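Side-chain contacts in Low molecular weight protein-tyrosine-phosphatase PtpA (PDB 3ROF), which removes phosphate from phosphotyrosine in proteins and probably acts as a secreted effector that counteracts host defences and supports survival of the bacterium inside macrophages: residues A[61-65]-A[66-70]; A[29-33]-A[34-38]. One frame throughout, in Å; residues are numbered along the deposited sequence. Where two conformers were deposited one is given.

Interaction 1: A[61-65]-A[66-70]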
loop_
_atom_site.group_PDB
_atom_site.type_symbol
_atom_site.label_atom_id
_atom_site.label_comp_id
_atom_site.label_asym_id
_atom_site.label_seq_id
_atom_site.Cartn_x
_atom_site.Cartn_y
_atom_site.Cartn_z
ATOM N N LYS A 61 1.856 -15.495 -5.982
ATOM C CA LYS A 61 1.650 -16.044 -7.301
ATOM C C LYS A 61 1.459 -14.942 -8.345
ATOM O O LYS A 61 2.000 -15.046 -9.449
ATOM C CB LYS A 61 0.447 -16.985 -7.316
ATOM C CG LYS A 61 0.731 -18.319 -6.675
ATOM C CD LYS A 61 -0.542 -19.188 -6.605
ATOM C CE LYS A 61 -0.238 -20.596 -6.139
ATOM N NZ LYS A 61 -1.476 -21.425 -6.233
ATOM N N ILE A 62 0.668 -13.918 -8.033
ATOM C CA ILE A 62 0.443 -12.812 -8.975
ATOM C C ILE A 62 1.727 -12.079 -9.232
ATOM O O ILE A 62 2.016 -11.748 -10.383
ATOM C CB ILE A 62 -0.522 -11.740 -8.354
ATOM C CG1 ILE A 62 -1.945 -12.230 -8.378
ATOM C CG2 ILE A 62 -0.413 -10.374 -9.082
ATOM C CD1 ILE A 62 -2.572 -12.184 -9.760
ATOM N N LEU A 63 2.492 -11.803 -8.179
ATOM C CA LEU A 63 3.734 -11.090 -8.381
ATOM C C LEU A 63 4.730 -11.926 -9.196
ATOM O O LEU A 63 5.393 -11.414 -10.106
ATOM C CB LEU A 63 4.315 -10.672 -7.036
ATOM C CG LEU A 63 3.463 -9.656 -6.253
ATOM C CD1 LEU A 63 4.111 -9.430 -4.898
ATOM C CD2 LEU A 63 3.251 -8.346 -7.019
ATOM N N ASN A 64 4.827 -13.213 -8.893
ATOM C CA ASN A 64 5.727 -14.082 -9.661
ATOM C C ASN A 64 5.313 -14.124 -11.136
ATOM O O ASN A 64 6.150 -14.100 -12.023
ATOM C CB ASN A 64 5.709 -15.496 -9.098
ATOM C CG ASN A 64 6.447 -15.618 -7.760
ATOM O OD1 ASN A 64 7.279 -14.772 -7.421
ATOM N ND2 ASN A 64 6.158 -16.674 -7.012
ATOM N N LYS A 65 4.012 -14.182 -11.399
ATOM C CA LYS A 65 3.481 -14.326 -12.757
ATOM C C LYS A 65 3.910 -13.140 -13.599
ATOM O O LYS A 65 4.120 -13.259 -14.789
ATOM C CB LYS A 65 1.946 -14.366 -12.718
ATOM C CG LYS A 65 1.287 -14.367 -14.076
ATOM C CD LYS A 65 -0.225 -14.493 -13.944
ATOM C CE LYS A 65 -0.897 -14.550 -15.312
ATOM N NZ LYS A 65 -2.332 -14.941 -15.220
ATOM N N HIS A 66 4.004 -11.974 -12.954
ATOM C CA HIS A 66 4.331 -10.713 -13.637
ATOM C C HIS A 66 5.787 -10.261 -13.412
ATOM O O HIS A 66 6.158 -9.128 -13.730
ATOM C CB HIS A 66 3.326 -9.636 -13.228
ATOM C CG HIS A 66 1.935 -9.937 -13.658
ATOM N ND1 HIS A 66 1.531 -9.858 -14.975
ATOM C CD2 HIS A 66 0.850 -10.321 -12.954
ATOM C CE1 HIS A 66 0.253 -10.186 -15.058
ATOM N NE2 HIS A 66 -0.175 -10.484 -13.844
ATOM N N ASN A 67 6.602 -11.159 -12.862
ATOM C CA ASN A 67 8.013 -10.886 -12.646
ATOM C C ASN A 67 8.253 -9.630 -11.808
ATOM O O ASN A 67 9.099 -8.780 -12.128
ATOM C CB ASN A 67 8.724 -10.770 -13.989
ATOM C CG ASN A 67 8.696 -12.075 -14.744
ATOM O OD1 ASN A 67 9.067 -13.106 -14.205
ATOM N ND2 ASN A 67 8.192 -12.048 -15.968
ATOM N N ILE A 68 7.532 -9.553 -10.699
ATOM C CA ILE A 68 7.645 -8.432 -9.777
ATOM C C ILE A 68 8.289 -8.972 -8.489
ATOM O O ILE A 68 7.700 -9.798 -7.811
ATOM C CB ILE A 68 6.272 -7.792 -9.489
ATOM C CG1 ILE A 68 5.631 -7.313 -10.788
ATOM C CG2 ILE A 68 6.420 -6.667 -8.490
ATOM C CD1 ILE A 68 4.180 -6.927 -10.607
ATOM N N PRO A 69 9.483 -8.504 -8.118
ATOM C CA PRO A 69 10.115 -9.025 -6.897
ATOM C C PRO A 69 9.480 -8.544 -5.606
ATOM O O PRO A 69 8.911 -7.442 -5.517
ATOM C CB PRO A 69 11.562 -8.533 -7.000
ATOM C CG PRO A 69 11.518 -7.398 -7.902
ATOM C CD PRO A 69 10.328 -7.518 -8.803
ATOM N N PHE A 70 9.526 -9.410 -4.604
ATOM C CA PHE A 70 9.051 -9.073 -3.268
ATOM C C PHE A 70 10.031 -9.558 -2.188
ATOM O O PHE A 70 9.655 -9.766 -1.049
ATOM C CB PHE A 70 7.624 -9.591 -3.012
ATOM C CG PHE A 70 7.449 -11.048 -3.244
ATOM C CD1 PHE A 70 7.542 -11.951 -2.208
ATOM C CD2 PHE A 70 7.127 -11.517 -4.484
ATOM C CE1 PHE A 70 7.373 -13.330 -2.428
ATOM C CE2 PHE A 70 6.941 -12.877 -4.711
ATOM C CZ PHE A 70 7.070 -13.783 -3.681
HETATM O O HOH W 1 8.601 -12.378 -7.790
HETATM O O HOH W 2 6.862 -15.087 -14.456
HETATM O O HOH W 3 9.131 -14.779 -11.864
#
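Leu63 O takes its main hydrogen bond from Ile68 N, at 2.9 Å and nearly straight (168° at the hydrogen). His66 N also leans on this oxygen, but only weakly. His66 N has a better acceptor in Ile62 O, at 3.3 Å, though that bond is bent too. Asn64 O receives Asn67 N at 3.1 Å, with the donor well above the carbonyl plane. Two waters lie near both Asn64 O and Asn67 OD1 and may bridge them. The bonds Ile68 N to Leu63 O and Asn67 N to Asn64 O make a Schellman motif, which ends helix 57-65. Asn67 is its C-prime residue and has positive phi (56°). The chain then turns back along the last helical turn.

One water donates to both Asn64 OD1 and Ile68 O, and so bridges the helix to the returning chain. The same OD1 sits at the edge of the Phe70 ring, 3.3 Å from CE2. The Phe70 ring owes its place to chi1 of 55°, with CG between the backbone N and the carbonyl carbon. Leu63 divides its two methyl groups: CD1 meets Phe70 CD2 at 3.7 Å, while CD2 packs on Ile68 CG2. Beyond them, Leu63 and Ile68 both rest on Ala25 of helix 19-33.

His66 lies beside Lys65. Lys65 CG, beside its own carbonyl carbon, lies over one face of the His66 ring, 4.2 Å from the centroid, in a CH-pi contact; the chain runs on extended. Ile62 O lies at the ring edge, near CD2. Tyr136 of helix 132-153 stacks with the same imidazole.

Interaction 2: A[29-33]-A[34-38]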
loop_
_atom_site.group_PDB
_atom_site.type_symbol
_atom_site.label_atom_id
_atom_site.label_comp_id
_atom_site.label_asym_id
_atom_site.label_seq_id
_atom_site.Cartn_x
_atom_site.Cartn_y
_atom_site.Cartn_z
ATOM N N GLN A 29 8.452 -1.617 -8.126
ATOM C CA GLN A 29 8.941 -1.935 -9.449
ATOM C C GLN A 29 8.597 -0.832 -10.444
ATOM O O GLN A 29 9.392 -0.528 -11.326
ATOM C CB GLN A 29 8.386 -3.287 -9.903
ATOM C CG GLN A 29 8.941 -3.699 -11.254
ATOM C CD GLN A 29 10.450 -3.980 -11.202
ATOM O OE1 GLN A 29 10.975 -4.612 -10.280
ATOM N NE2 GLN A 29 11.151 -3.524 -12.233
ATOM N N ARG A 30 7.402 -0.246 -10.316
ATOM C CA ARG A 30 6.979 0.781 -11.242
ATOM C C ARG A 30 7.910 1.998 -11.119
ATOM O O ARG A 30 8.269 2.595 -12.153
ATOM C CB ARG A 30 5.510 1.162 -10.998
ATOM C CG ARG A 30 4.995 2.121 -12.059
ATOM C CD ARG A 30 5.139 1.515 -13.430
ATOM N NE ARG A 30 4.429 2.270 -14.452
ATOM C CZ ARG A 30 4.333 1.830 -15.695
ATOM N NH1 ARG A 30 4.978 0.733 -16.051
ATOM N NH2 ARG A 30 3.605 2.503 -16.569
ATOM N N LEU A 31 8.230 2.388 -9.892
ATOM C CA LEU A 31 9.128 3.507 -9.708
ATOM C C LEU A 31 10.489 3.229 -10.332
ATOM O O LEU A 31 11.102 4.101 -10.950
ATOM C CB LEU A 31 9.302 3.771 -8.224
ATOM C CG LEU A 31 8.073 4.340 -7.526
ATOM C CD1 LEU A 31 8.089 4.152 -6.017
ATOM C CD2 LEU A 31 7.864 5.823 -7.876
ATOM N N LYS A 32 10.984 2.003 -10.176
ATOM C CA LYS A 32 12.236 1.611 -10.794
ATOM C C LYS A 32 12.150 1.754 -12.320
ATOM O O LYS A 32 13.024 2.336 -12.972
ATOM C CB LYS A 32 12.563 0.180 -10.391
ATOM C CG LYS A 32 13.875 -0.312 -10.884
ATOM C CD LYS A 32 14.132 -1.757 -10.467
ATOM C CE LYS A 32 15.500 -2.230 -10.967
ATOM N NZ LYS A 32 15.800 -3.627 -10.542
ATOM N N ASP A 33 11.079 1.230 -12.891
ATOM C CA ASP A 33 10.884 1.248 -14.340
ATOM C C ASP A 33 10.702 2.671 -14.896
ATOM O O ASP A 33 11.041 2.918 -16.064
ATOM C CB ASP A 33 9.694 0.364 -14.746
ATOM C CG ASP A 33 9.974 -1.117 -14.549
ATOM O OD1 ASP A 33 11.154 -1.491 -14.367
ATOM O OD2 ASP A 33 9.013 -1.926 -14.556
ATOM N N ARG A 34 10.167 3.576 -14.083
ATOM C CA ARG A 34 9.992 4.987 -14.438
ATOM C C ARG A 34 11.186 5.831 -14.043
ATOM O O ARG A 34 11.198 7.043 -14.263
ATOM C CB ARG A 34 8.716 5.568 -13.824
ATOM C CG ARG A 34 7.453 4.997 -14.466
ATOM C CD ARG A 34 6.190 5.550 -13.891
ATOM N NE ARG A 34 6.141 6.981 -14.088
ATOM C CZ ARG A 34 5.114 7.746 -13.745
ATOM N NH1 ARG A 34 4.023 7.235 -13.225
ATOM N NH2 ARG A 34 5.187 9.069 -13.909
ATOM N N ASN A 35 12.234 5.229 -13.512
ATOM C CA ASN A 35 13.441 5.962 -13.141
ATOM C C ASN A 35 13.178 7.073 -12.140
ATOM O O ASN A 35 13.771 8.152 -12.215
ATOM C CB ASN A 35 14.169 6.479 -14.378
ATOM C CG ASN A 35 14.700 5.359 -15.213
ATOM O OD1 ASN A 35 15.421 4.493 -14.715
ATOM N ND2 ASN A 35 14.343 5.350 -16.488
ATOM N N ILE A 36 12.309 6.779 -11.177
ATOM C CA ILE A 36 12.016 7.700 -10.083
ATOM C C ILE A 36 12.643 7.159 -8.807
ATOM O O ILE A 36 12.373 6.009 -8.437
ATOM C CB ILE A 36 10.513 7.861 -9.922
ATOM C CG1 ILE A 36 9.932 8.485 -11.183
ATOM C CG2 ILE A 36 10.180 8.704 -8.695
ATOM C CD1 ILE A 36 8.445 8.461 -11.196
ATOM N N HIS A 37 13.501 7.970 -8.166
ATOM C CA HIS A 37 14.344 7.515 -7.051
ATOM C C HIS A 37 14.069 8.011 -5.625
ATOM O O HIS A 37 14.673 7.522 -4.684
ATOM C CB HIS A 37 15.813 7.761 -7.402
ATOM C CG HIS A 37 16.228 7.065 -8.655
ATOM N ND1 HIS A 37 16.513 5.717 -8.691
ATOM C CD2 HIS A 37 16.334 7.508 -9.929
ATOM C CE1 HIS A 37 16.813 5.369 -9.933
ATOM N NE2 HIS A 37 16.714 6.438 -10.700
ATOM N N ASP A 38 13.216 8.997 -5.470
ATOM C CA ASP A 38 13.061 9.604 -4.155
ATOM C C ASP A 38 11.783 9.215 -3.472
ATOM O O ASP A 38 11.356 9.923 -2.567
ATOM C CB ASP A 38 13.190 11.107 -4.250
ATOM C CG ASP A 38 14.548 11.509 -4.724
ATOM O OD1 ASP A 38 15.546 11.049 -4.131
ATOM O OD2 ASP A 38 14.629 12.247 -5.731
HETATM O O HOH W 4 15.545 2.793 -12.045
#
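Arg30 and Arg34 lie one helical turn apart and share a carboxylate on helix 132-153. Arg30 NH2 and Arg34 NH1 form salt bridges to the two oxygens of Asp144, and Arg34 NH2 also pairs with Asp148. The two guanidinium planes stand almost perpendicular, 82° apart. Asp144 and Asp148 together probably balance the two positive charges.

The backbone here closes helix 19-33 with a Schellman motif. Ile36 N bonds to Leu31 O at 2.9 Å, almost straight at 169°. Asn35 N bonds to Lys32 O at 3.0 Å, coming from above the carbonyl plane. Asn35 carries the positive phi that turns the chain out of the helix. Arg34 N still makes a helical bond to Arg30 O, also 2.9 Å long. A water near Lys32 O and Asn35 OD1 may bridge them.

On the last helical turn, Gln29 NE2 donates to Asp33 OD1 at 2.9 Å. It meets the oxygen from above the carboxylate plane, while OD1 lies near the plane of the Gln29 amide.

The packing uses the aliphatic parts. Arg30 is bent at chi2 (58°), which folds its chain back toward Arg34 and sets NE 3.8 Å from Arg34 CD. Both arginines, and Ile36, touch Ile147 of helix 132-153. Leu31 touches Ile39 and Val41 of strand 39-45. Within the turn it meets Ile36: the Leu31 CD2 methyl lies 3.8 Å from Ile36 CG2.

In the fold
Interactions 1 and 2 are two helix ends of the same kind, each closed by a Schellman motif with an asparagine at positive phi. Their centres are about 17 Å apart, and interaction 2 comes first along the chain. They touch where the loop after helix 57-65 passes the end of helix 19-33: Pro69 CD packs 3.3 Å from Gln29 OE1, and Ile68 CG2 lies 4.2 Å from Gln29 CB. Both also pack on helix 132-153. Interaction 1 is nearer the probable catalytic residues, with the side chain of Ile62 about 11 Å from that of Arg19 and the side chain of Leu63 about 12 Å from that of Cys13. Interaction 2 lies away from them.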